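Local coordinates for protein S-adenosylmethionine dependent methyltransferase (Mesorhizobium loti, PDB 3BKW) that probably transfers methyl groups from S-adenosylmethionine, although its substrate is not established, at residues G28-P33 against T222-L227; G156-A161 against T166-R171. One frame throughout, in Å; residues are numbered along the deposited sequence.

The two contacts illustrate how an S-adenosylmethionine-dependent methyltransferase can be tied together outside its central sheet. Interaction 1 joins the chain leading into helix 32-38 to the turn after helix 218-223, with its centre about 17 Å from the centre of the chain. Interaction 2, whose centre lies about 25 Å out, closes a small hairpin at the dimer interface and is nested in the sequence loop that interaction 1 closes. Their centres are about 23 Å apart and their nearest atoms about 7 Å, so they do not touch. A connection runs through the chain following Leu-227: Glu-229, Asp-232 and Arg-233 approach Trp-157 of interaction 2. A 1,2-ethanediol, probably from the crystallisation liquor, lies about 4 Å from the Ala-158 side chain.

Interaction 1 of 2, residues G28-P33 against T222-L227; sequences GAAEWP and TARPEL
Arg-224 and Leu-227 meet Gly-28 and Ala-30 where the N-terminal region of a class I, Rossmann-like methyltransferase fold approaches the turn that follows helix 218-223. Segment 28-33 makes a type I beta turn from Ala-29 to Trp-32 and runs into helix 32-38. Segment 222-227 leaves helix 218-223 at Arg-224 and enters a short 3-10 segment.

The apolar part is small: Ala-30 CB, directed toward the other segment, touches Leu-227 CD2 at 3.9 Å. The same leucine methyl also lies over the centre of one face of the Arg-224 guanidinium, 4.1 Å above its plane, and so meets both groups, while Ala-30 CB itself lies 3.9 Å from Arg-224 NH1. Phe-214 packs on Ala-30, while Gln-220 NE2 hydrogen-bonds to Ala-30 O.

The polar part centres on Arg-224. Its side chain runs extended until a bend at chi3 (58°) turns NE to Glu-226 and NH1 toward Gly-28. Arg-224 NE donates to Glu-226 OE2 at 3.3 Å, forming a salt bridge that lies in the guanidinium plane but meets the carboxylate from above its own plane; this grip is likely to limit the rotation of the arginine end. Arg-224 NH1 comes within 3.1 Å of Gly-28 O, obliquely to the guanidinium. Water 1 bridges the segments, accepting from Ala-30 N at 3.0 Å and, weakly, from Arg-224 NH1 at 3.4 Å.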
# COMPACT_ATOMS: atom_id res chain seq x y z
N GLY A 28 -24.81 5.10 6.81
CA GLY A 28 -24.58 3.89 7.59
C GLY A 28 -23.20 3.25 7.36
O GLY A 28 -22.76 2.47 8.21
N ALA A 29 -22.54 3.56 6.24
CA ALA A 29 -21.22 2.98 5.90
C ALA A 29 -20.11 3.77 6.57
O ALA A 29 -19.88 4.93 6.22
CB ALA A 29 -21.01 2.95 4.39
N ALA A 30 -19.42 3.13 7.52
CA ALA A 30 -18.33 3.75 8.28
C ALA A 30 -17.23 4.31 7.41
O ALA A 30 -16.66 5.35 7.73
CB ALA A 30 -17.72 2.73 9.26
N GLU A 31 -16.94 3.59 6.31
CA GLU A 31 -15.90 3.99 5.37
C GLU A 31 -16.31 5.02 4.30
O GLU A 31 -15.45 5.48 3.55
CB GLU A 31 -15.27 2.77 4.67
CG GLU A 31 -16.00 2.11 3.50
CD GLU A 31 -17.30 1.37 3.85
OE1 GLU A 31 -17.72 1.31 5.04
OE2 GLU A 31 -17.91 0.84 2.89
N TRP A 32 -17.60 5.38 4.24
CA TRP A 32 -18.06 6.35 3.24
C TRP A 32 -17.39 7.73 3.35
O TRP A 32 -16.91 8.22 2.34
CB TRP A 32 -19.59 6.45 3.16
CG TRP A 32 -20.09 7.66 2.45
CD1 TRP A 32 -20.78 8.68 2.99
CD2 TRP A 32 -19.90 8.00 1.06
NE1 TRP A 32 -21.06 9.62 2.05
CE2 TRP A 32 -20.51 9.24 0.86
CE3 TRP A 32 -19.24 7.38 -0.01
CZ2 TRP A 32 -20.55 9.88 -0.39
CZ3 TRP A 32 -19.25 8.02 -1.27
CH2 TRP A 32 -19.89 9.26 -1.44
N PRO A 33 -17.38 8.36 4.54
CA PRO A 33 -16.71 9.66 4.63
C PRO A 33 -15.25 9.70 4.15
O PRO A 33 -14.86 10.65 3.47
CB PRO A 33 -16.82 10.00 6.11
CG PRO A 33 -18.05 9.28 6.56
CD PRO A 33 -18.02 8.00 5.82
N THR A 222 -17.07 7.32 19.02
CA THR A 222 -17.94 7.86 20.08
C THR A 222 -19.42 7.72 19.68
O THR A 222 -20.25 7.35 20.51
CB THR A 222 -17.58 9.33 20.41
OG1 THR A 222 -16.22 9.38 20.83
CG2 THR A 222 -18.48 9.90 21.51
N ALA A 223 -19.72 7.99 18.41
CA ALA A 223 -21.07 7.84 17.85
C ALA A 223 -21.50 6.37 17.70
O ALA A 223 -22.67 6.05 17.92
CB ALA A 223 -21.16 8.56 16.49
N ARG A 224 -20.54 5.51 17.32
CA ARG A 224 -20.76 4.08 17.11
C ARG A 224 -19.65 3.30 17.83
O ARG A 224 -18.62 2.98 17.23
CB ARG A 224 -20.73 3.78 15.62
CG ARG A 224 -21.90 4.38 14.83
CD ARG A 224 -21.81 3.98 13.36
NE ARG A 224 -21.81 2.52 13.21
CZ ARG A 224 -21.54 1.85 12.10
NH1 ARG A 224 -21.26 2.48 10.95
NH2 ARG A 224 -21.56 0.51 12.13
N PRO A 225 -19.83 3.03 19.15
CA PRO A 225 -18.86 2.27 19.97
C PRO A 225 -18.31 0.97 19.37
O PRO A 225 -17.14 0.63 19.61
CB PRO A 225 -19.65 1.97 21.24
CG PRO A 225 -20.57 3.13 21.35
CD PRO A 225 -20.97 3.49 19.97
N GLU A 226 -19.13 0.27 18.60
CA GLU A 226 -18.72 -0.99 17.95
C GLU A 226 -17.55 -0.83 16.97
O GLU A 226 -16.87 -1.81 16.67
CB GLU A 226 -19.89 -1.73 17.27
CG GLU A 226 -20.54 -1.08 16.03
CD GLU A 226 -21.56 0.01 16.34
OE1 GLU A 226 -21.49 0.67 17.40
OE2 GLU A 226 -22.44 0.21 15.48
N LEU A 227 -17.32 0.39 16.47
CA LEU A 227 -16.18 0.67 15.59
C LEU A 227 -14.81 0.66 16.31
O LEU A 227 -13.79 0.63 15.62
CB LEU A 227 -16.36 2.02 14.88
CG LEU A 227 -17.56 2.16 13.95
CD1 LEU A 227 -17.64 3.60 13.45
CD2 LEU A 227 -17.48 1.17 12.79
O HOH W 1 -20.21 0.38 8.50

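Interaction 2 of 2, residues G156-A161 against T166-R171; sequences GWAIDA and TWPIDR
Ala-158 and Thr-166 form the hydrogen-bonded pair of an antiparallel beta hairpin, each backbone satisfying the other. Ala-158 N donates to Thr-166 O over 2.8 Å, almost straight at 175°, and Thr-166 N returns a bond to Ala-158 O of 2.8 Å. Thr-166 O also takes a CA-H...O contact from Trp-157 CA at 3.4 Å, and the edge of the Trp-157 ring lies close to it. On the side of the pair's methyl and hydroxyl groups, Ala-158 CB packs on Pro-168 CG at 3.6 Å.

Beyond the pair a water takes over the bridging. Water 2 accepts from Gly-156 N at 3.0 Å and lies 2.7 Å from Pro-168 O, to which it can donate; it also sits over the centre of one face of the Trp-167 ring, with Gly-156 O above the rim of that face. Trp-167 CG lies anti to its amide nitrogen (chi1 -177°), which carries the indole back along Gly-156 and sets its CE3 edge against the face of Trp-157. The stack is edge-to-face, with the centroids of the six-membered rings 5.2 Å apart and planes at 75°. An alanine in place of Trp-167 would probably leave that face of Trp-157 and the glycine backbone without cover and Ile-148 O without its indole donor.

Trp-157 NE1 has a weak hydrogen bond to Glu-229 OE2. Trp-167 NE1 donates to Ile-148 O of helix 147-150, and Arg-233 makes a cation-pi contact with the same ring. Strand 165-169 pairs antiparallel at Trp-167 to Ile-169 with a strand of the second subunit, extending the two-stranded sheet across the interface.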
# COMPACT_ATOMS: atom_id res chain seq x y z
N GLY A 156 -11.33 -14.23 11.98
CA GLY A 156 -12.04 -13.89 13.20
C GLY A 156 -11.11 -13.34 14.25
O GLY A 156 -9.90 -13.41 14.12
N TRP A 157 -11.71 -12.80 15.30
CA TRP A 157 -10.94 -12.29 16.42
C TRP A 157 -10.52 -13.43 17.34
O TRP A 157 -11.23 -14.43 17.50
CB TRP A 157 -11.76 -11.32 17.24
CG TRP A 157 -12.22 -10.11 16.50
CD1 TRP A 157 -13.49 -9.85 16.08
CD2 TRP A 157 -11.43 -8.99 16.08
NE1 TRP A 157 -13.54 -8.63 15.44
CE2 TRP A 157 -12.29 -8.08 15.43
CE3 TRP A 157 -10.08 -8.65 16.22
CZ2 TRP A 157 -11.85 -6.86 14.92
CZ3 TRP A 157 -9.63 -7.42 15.71
CH2 TRP A 157 -10.52 -6.55 15.06
N ALA A 158 -9.34 -13.27 17.94
CA ALA A 158 -8.80 -14.17 18.95
C ALA A 158 -8.53 -13.32 20.20
O ALA A 158 -8.15 -12.16 20.08
CB ALA A 158 -7.53 -14.84 18.45
N ILE A 159 -8.77 -13.88 21.37
CA ILE A 159 -8.52 -13.20 22.65
C ILE A 159 -7.33 -13.95 23.25
O ILE A 159 -7.46 -15.13 23.58
CB ILE A 159 -9.73 -13.25 23.62
CG1 ILE A 159 -10.92 -12.46 23.07
CG2 ILE A 159 -9.35 -12.68 24.98
CD1 ILE A 159 -11.69 -13.12 21.92
N ASP A 160 -6.19 -13.27 23.37
CA ASP A 160 -4.96 -13.88 23.90
C ASP A 160 -5.00 -14.07 25.43
O ASP A 160 -5.97 -13.68 26.08
CB ASP A 160 -3.70 -13.13 23.40
CG ASP A 160 -3.46 -11.77 24.07
OD1 ASP A 160 -4.04 -11.41 25.12
OD2 ASP A 160 -2.62 -11.04 23.51
N ALA A 161 -3.93 -14.66 25.97
CA ALA A 161 -3.77 -14.93 27.43
C ALA A 161 -4.00 -13.72 28.34
O ALA A 161 -4.57 -13.87 29.43
CB ALA A 161 -2.38 -15.52 27.71
N THR A 166 -7.00 -9.75 19.30
CA THR A 166 -6.06 -9.85 18.16
C THR A 166 -6.75 -10.43 16.94
O THR A 166 -7.79 -11.08 17.06
CB THR A 166 -4.83 -10.71 18.48
OG1 THR A 166 -5.22 -12.09 18.61
CG2 THR A 166 -4.17 -10.25 19.76
N TRP A 167 -6.12 -10.21 15.79
CA TRP A 167 -6.59 -10.69 14.49
C TRP A 167 -5.51 -11.56 13.89
O TRP A 167 -4.54 -11.04 13.28
CB TRP A 167 -6.94 -9.51 13.57
CG TRP A 167 -7.50 -9.93 12.24
CD1 TRP A 167 -6.82 -10.09 11.08
CD2 TRP A 167 -8.87 -10.27 11.95
NE1 TRP A 167 -7.68 -10.47 10.09
CE2 TRP A 167 -8.94 -10.60 10.58
CE3 TRP A 167 -10.05 -10.29 12.71
CZ2 TRP A 167 -10.14 -10.97 9.94
CZ3 TRP A 167 -11.27 -10.67 12.08
CH2 TRP A 167 -11.29 -11.01 10.70
N PRO A 168 -5.61 -12.90 14.07
CA PRO A 168 -4.62 -13.81 13.49
C PRO A 168 -4.62 -13.86 11.97
O PRO A 168 -5.68 -14.02 11.36
CB PRO A 168 -5.00 -15.17 14.09
CG PRO A 168 -5.74 -14.85 15.30
CD PRO A 168 -6.55 -13.65 14.93
N ILE A 169 -3.44 -13.71 11.39
CA ILE A 169 -3.23 -13.73 9.95
C ILE A 169 -2.48 -15.00 9.57
O ILE A 169 -1.56 -15.40 10.27
CB ILE A 169 -2.39 -12.47 9.52
CG1 ILE A 169 -3.22 -11.17 9.72
CG2 ILE A 169 -1.96 -12.54 8.07
CD1 ILE A 169 -2.39 -9.85 9.59
N ASP A 170 -2.92 -15.65 8.50
CA ASP A 170 -2.16 -16.71 7.84
C ASP A 170 -2.32 -16.54 6.33
O ASP A 170 -3.26 -15.86 5.85
CB ASP A 170 -2.58 -18.13 8.27
CG ASP A 170 -3.95 -18.50 7.76
OD1 ASP A 170 -4.93 -18.04 8.35
OD2 ASP A 170 -4.05 -19.24 6.76
N ARG A 171 -1.36 -17.11 5.59
CA ARG A 171 -1.34 -17.11 4.12
C ARG A 171 -1.55 -15.74 3.45
O ARG A 171 -2.10 -15.64 2.37
CB ARG A 171 -2.34 -18.16 3.61
CG ARG A 171 -2.00 -19.59 4.08
CD ARG A 171 -2.97 -20.67 3.64
NE ARG A 171 -2.97 -20.93 2.19
CZ ARG A 171 -3.95 -20.66 1.30
NH1 ARG A 171 -5.12 -20.12 1.65
NH2 ARG A 171 -3.75 -20.98 0.02
O HOH W 2 -8.36 -13.80 11.71